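Local coordinates for protein epsin-1 (Saccharomyces cerevisiae, PDB 5LOZ) that binds phosphoinositide-rich membranes through its ENTH domain and, as a ubiquitin- and clathrin-binding adaptor, is required for endocytosis and actin localization, at residues I103-G106 with Q107-R110; R125-E128 with E129-N133. One frame throughout, in Å; residues are numbered along the deposited sequence.

Interaction 1. Residues I103-G106 with Q107-R110; sequences IDQG and QIVR
Asp104 reaches across the start of helix 106-121 to Gln107 and Arg110. Its CB lies 3.6 Å from Gln107 NE2, and CG stands anti to the backbone N (chi1 -179°), which sets the carboxylate beside the helix's first turn. OD1 accepts the capping bond from Gln107 N (3.0 Å), which meets it from above the carboxylate plane, and also takes a hydrogen from a water that in turn accepts from Arg110 NH1. OD2 uses its syn lone pair for a salt bridge to Arg110 NH2 (2.9 Å), approaching the guanidinium at its edge while Gln107 CA covers one face, 3.5 Å above the plane. The Gln107 side chain adds a bond in return: NE2 donates to Asp104 O (2.8 Å), on a lone pair in the carbonyl plane. Replacing Asp104 with alanine would probably leave Gln107 N without its cap and the Arg110 guanidinium without its charged mate, held less firmly in its rotation. The arginine and the helix start are likely to stabilise the carboxylate's negative charge. Arg110 NH1 also donates to Phe95 O in the loop after helix 86-91, while Ile108 packs on Trp57 and Val109 on Ile60 and Leu64, seating the turn against helix 57-73.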
loop_
_atom_site.group_PDB
_atom_site.type_symbol
_atom_site.label_atom_id
_atom_site.label_comp_id
_atom_site.label_asym_id
_atom_site.label_seq_id
_atom_site.Cartn_x
_atom_site.Cartn_y
_atom_site.Cartn_z
ATOM N N ILE A 103 -0.519 15.222 -18.423
ATOM C CA ILE A 103 -0.054 15.315 -17.040
ATOM C C ILE A 103 0.806 14.093 -16.654
ATOM O O ILE A 103 0.431 12.951 -16.889
ATOM C CB ILE A 103 -1.247 15.434 -16.070
ATOM C CG1 ILE A 103 -2.108 16.694 -16.383
ATOM C CG2 ILE A 103 -0.767 15.498 -14.602
ATOM C CD1 ILE A 103 -1.461 17.919 -16.147
ATOM N N ASP A 104 1.936 14.330 -16.025
ATOM C CA ASP A 104 2.750 13.266 -15.454
ATOM C C ASP A 104 2.093 12.789 -14.148
ATOM O O ASP A 104 2.295 13.361 -13.082
ATOM C CB ASP A 104 4.161 13.737 -15.182
ATOM C CG ASP A 104 5.062 12.636 -14.593
ATOM O OD1 ASP A 104 4.584 11.531 -14.318
ATOM O OD2 ASP A 104 6.257 12.876 -14.407
ATOM N N GLN A 105 1.267 11.763 -14.273
ATOM C CA GLN A 105 0.642 11.124 -13.139
ATOM C C GLN A 105 1.567 10.103 -12.526
ATOM O O GLN A 105 1.494 9.820 -11.329
ATOM C CB GLN A 105 -0.674 10.465 -13.547
ATOM C CG GLN A 105 -1.692 11.402 -14.194
ATOM C CD GLN A 105 -2.345 12.366 -13.243
ATOM O OE1 GLN A 105 -1.964 12.480 -12.070
ATOM N NE2 GLN A 105 -3.348 13.094 -13.742
ATOM N N GLY A 106 2.438 9.512 -13.349
ATOM C CA GLY A 106 3.402 8.518 -12.872
ATOM C C GLY A 106 4.317 8.961 -11.742
ATOM O O GLY A 106 4.789 8.147 -10.949
ATOM N N GLN A 107 4.565 10.255 -11.648
ATOM C CA GLN A 107 5.373 10.800 -10.548
ATOM C C GLN A 107 4.759 10.535 -9.161
ATOM O O GLN A 107 5.487 10.427 -8.174
ATOM C CB GLN A 107 5.612 12.280 -10.725
ATOM C CG GLN A 107 4.398 13.133 -10.520
ATOM C CD GLN A 107 4.665 14.585 -10.796
ATOM O OE1 GLN A 107 5.392 15.236 -10.025
ATOM N NE2 GLN A 107 4.066 15.125 -11.884
ATOM N N ILE A 108 3.415 10.414 -9.110
ATOM C CA ILE A 108 2.696 10.103 -7.897
ATOM C C ILE A 108 3.087 8.692 -7.457
ATOM O O ILE A 108 3.419 8.486 -6.298
ATOM C CB ILE A 108 1.157 10.261 -8.095
ATOM C CG1 ILE A 108 0.800 11.734 -8.377
ATOM C CG2 ILE A 108 0.410 9.748 -6.879
ATOM C CD1 ILE A 108 -0.654 12.016 -8.884
ATOM N N VAL A 109 3.039 7.731 -8.372
ATOM C CA VAL A 109 3.484 6.350 -8.143
ATOM C C VAL A 109 4.938 6.285 -7.721
ATOM O O VAL A 109 5.249 5.665 -6.687
ATOM C CB VAL A 109 3.283 5.465 -9.366
ATOM C CG1 VAL A 109 3.817 4.033 -9.137
ATOM C CG2 VAL A 109 1.789 5.409 -9.775
ATOM N N ARG A 110 5.801 6.982 -8.469
ATOM C CA ARG A 110 7.237 6.991 -8.210
ATOM C C ARG A 110 7.577 7.527 -6.799
ATOM O O ARG A 110 8.406 6.922 -6.070
ATOM C CB ARG A 110 7.991 7.830 -9.273
ATOM C CG ARG A 110 7.963 7.230 -10.683
ATOM C CD ARG A 110 9.011 7.831 -11.545
ATOM N NE ARG A 110 8.862 9.259 -11.806
ATOM C CZ ARG A 110 8.065 9.768 -12.766
ATOM N NH1 ARG A 110 7.354 8.968 -13.524
ATOM N NH2 ARG A 110 7.968 11.060 -12.961
HETATM O O HOH W 1 5.554 9.489 -15.767
#

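Interaction 2. Residues R125-E128 with E129-N133; sequences RLNE and ERNMN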
loop_
_atom_site.group_PDB
_atom_site.type_symbol
_atom_site.label_atom_id
_atom_site.label_comp_id
_atom_site.label_asym_id
_atom_site.label_seq_id
_atom_site.Cartn_x
_atom_site.Cartn_y
_atom_site.Cartn_z
ATOM N N ARG A 125 14.337 4.695 11.528
ATOM C CA ARG A 125 13.120 5.471 11.346
ATOM C C ARG A 125 11.862 4.599 11.459
ATOM O O ARG A 125 10.911 4.985 12.158
ATOM C CB ARG A 125 13.146 6.196 10.009
ATOM C CG ARG A 125 12.038 7.243 9.810
ATOM C CD ARG A 125 12.438 8.233 8.697
ATOM N NE ARG A 125 11.787 7.969 7.417
ATOM C CZ ARG A 125 12.432 7.609 6.310
ATOM N NH1 ARG A 125 13.749 7.465 6.292
ATOM N NH2 ARG A 125 11.758 7.380 5.207
ATOM N N LEU A 126 11.853 3.437 10.817
ATOM C CA LEU A 126 10.636 2.603 10.809
ATOM C C LEU A 126 10.371 2.073 12.228
ATOM O O LEU A 126 9.242 1.936 12.611
ATOM C CB LEU A 126 10.765 1.430 9.868
ATOM C CG LEU A 126 9.494 0.563 9.676
ATOM C CD1 LEU A 126 8.249 1.361 9.380
ATOM C CD2 LEU A 126 9.706 -0.474 8.584
ATOM N N ASN A 127 11.438 1.725 12.944
ATOM C CA ASN A 127 11.322 1.191 14.293
ATOM C C ASN A 127 10.758 2.185 15.242
ATOM O O ASN A 127 9.883 1.864 16.047
ATOM C CB ASN A 127 12.668 0.698 14.800
ATOM C CG ASN A 127 12.587 0.180 16.206
ATOM O OD1 ASN A 127 11.853 -0.750 16.472
ATOM N ND2 ASN A 127 13.316 0.801 17.109
ATOM N N GLU A 128 11.220 3.435 15.143
ATOM C CA GLU A 128 10.656 4.517 15.944
ATOM C C GLU A 128 9.213 4.912 15.548
ATOM O O GLU A 128 8.364 5.181 16.394
ATOM C CB GLU A 128 11.568 5.756 15.896
ATOM C CG GLU A 128 12.811 5.583 16.635
ATOM C CD GLU A 128 13.890 6.551 16.191
ATOM O OE1 GLU A 128 13.553 7.721 15.830
ATOM O OE2 GLU A 128 15.086 6.122 16.182
ATOM N N GLU A 129 8.925 4.951 14.266
ATOM C CA GLU A 129 7.550 5.162 13.869
ATOM C C GLU A 129 6.657 4.110 14.476
ATOM O O GLU A 129 5.581 4.428 15.030
ATOM C CB GLU A 129 7.432 5.132 12.340
ATOM C CG GLU A 129 6.086 5.389 11.810
ATOM C CD GLU A 129 5.691 6.850 11.707
ATOM O OE1 GLU A 129 6.515 7.746 11.961
ATOM O OE2 GLU A 129 4.528 7.094 11.354
ATOM N N ARG A 130 7.042 2.844 14.346
ATOM C CA ARG A 130 6.180 1.770 14.819
ATOM C C ARG A 130 6.048 1.755 16.361
ATOM O O ARG A 130 4.956 1.526 16.881
ATOM C CB ARG A 130 6.627 0.409 14.287
ATOM C CG ARG A 130 6.409 0.238 12.762
ATOM C CD ARG A 130 6.841 -1.100 12.254
ATOM N NE ARG A 130 6.137 -2.187 12.918
ATOM C CZ ARG A 130 4.888 -2.536 12.665
ATOM N NH1 ARG A 130 4.229 -1.901 11.715
ATOM N NH2 ARG A 130 4.303 -3.519 13.344
ATOM N N ASN A 131 7.137 1.998 17.077
ATOM C CA ASN A 131 7.064 2.166 18.531
ATOM C C ASN A 131 6.103 3.275 18.934
ATOM O O ASN A 131 5.318 3.151 19.865
ATOM C CB ASN A 131 8.437 2.511 19.109
ATOM C CG ASN A 131 9.351 1.319 19.205
ATOM O OD1 ASN A 131 8.918 0.155 19.057
ATOM N ND2 ASN A 131 10.644 1.594 19.454
ATOM N N MET A 132 6.187 4.379 18.206
ATOM C CA MET A 132 5.343 5.490 18.422
ATOM C C MET A 132 3.891 5.182 18.128
ATOM O O MET A 132 3.009 5.567 18.932
ATOM C CB MET A 132 5.789 6.637 17.546
ATOM C CG MET A 132 4.926 7.864 17.673
ATOM S SD MET A 132 5.696 9.277 16.785
ATOM C CE MET A 132 7.321 8.660 16.622
ATOM N N ASN A 133 3.636 4.490 17.001
ATOM C CA ASN A 133 2.296 4.299 16.517
ATOM C C ASN A 133 1.591 3.122 17.142
ATOM O O ASN A 133 0.377 3.088 17.222
ATOM C CB ASN A 133 2.292 4.119 15.003
ATOM C CG ASN A 133 2.708 5.395 14.235
ATOM O OD1 ASN A 133 2.471 6.512 14.679
ATOM N ND2 ASN A 133 3.366 5.206 13.091
#
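Glu129 OE2 is gripped twice, by Asn133 ND2 one turn on (2.8 Å) and by Arg72 NE of helix 57-73 in a salt bridge, while the backbone N of Glu129 ties back to Arg125 O. Asn133 ND2 also donates to Arg72 O. The amide donor reaches OE2 from above the carboxylate plane, with OE2 itself almost in the amide plane of Asn133, and the bond is nearly straight at 165°. A bend at chi2 (82°) turns the Glu129 carboxylate off the line of its stem, where OE2 meets both donors. Four consecutive backbone bonds run i to i+4 here, from Arg125 O with Glu129 N to Glu128 O with Met132 N, each 2.9 Å. On the face toward the rest of the domain, Leu126 and Arg130 lie alongside each other, Leu126 CD1 touching Arg130 CG at 4.0 Å. That aliphatic stem carries the guanidinium onward to Ile71 O, Gly74 O and the carboxylate of Glu76, while Leu126 packs on Leu119 of helix 106-121. On another flank Asn127 and Asn131 come together one turn apart, crossing at an angle, their amide planes 74° apart; Asn131 CG sits 3.2 Å from Asn127 O, and the OD1 atoms of both accept from Arg137 NH2 near the chain end. Side-chain polarity here thus joins helix 123-133 to other parts of the domain: the buried Arg130 has its charge met by a carboxylate and two carbonyls, and Glu129, with an arginine and an amide on one oxygen, is likely to stay ionised.

How the interactions relate
From the N terminus, the chain first builds the helices through 86-91 and then a long loop; interaction 1 closes the turn in which that loop enters helix 106-121, beside helix 57-73. The helix runs on, a short link follows, and interaction 2 lies on helix 123-133, the last helix of the chain, in an alpha-alpha superhelix. Each contact is local, joining residues three to six positions apart, and the two stand in series, neither nested nor crossing. The centres of interactions 1 and 2 are about 28 Å apart; the nearest atoms of interactions 1 and 2 are about 12 Å apart, without touching. Both face helix 57-73: interaction 1 near its start, through Trp57 and Ile60, and interaction 2 near its end, through Arg72.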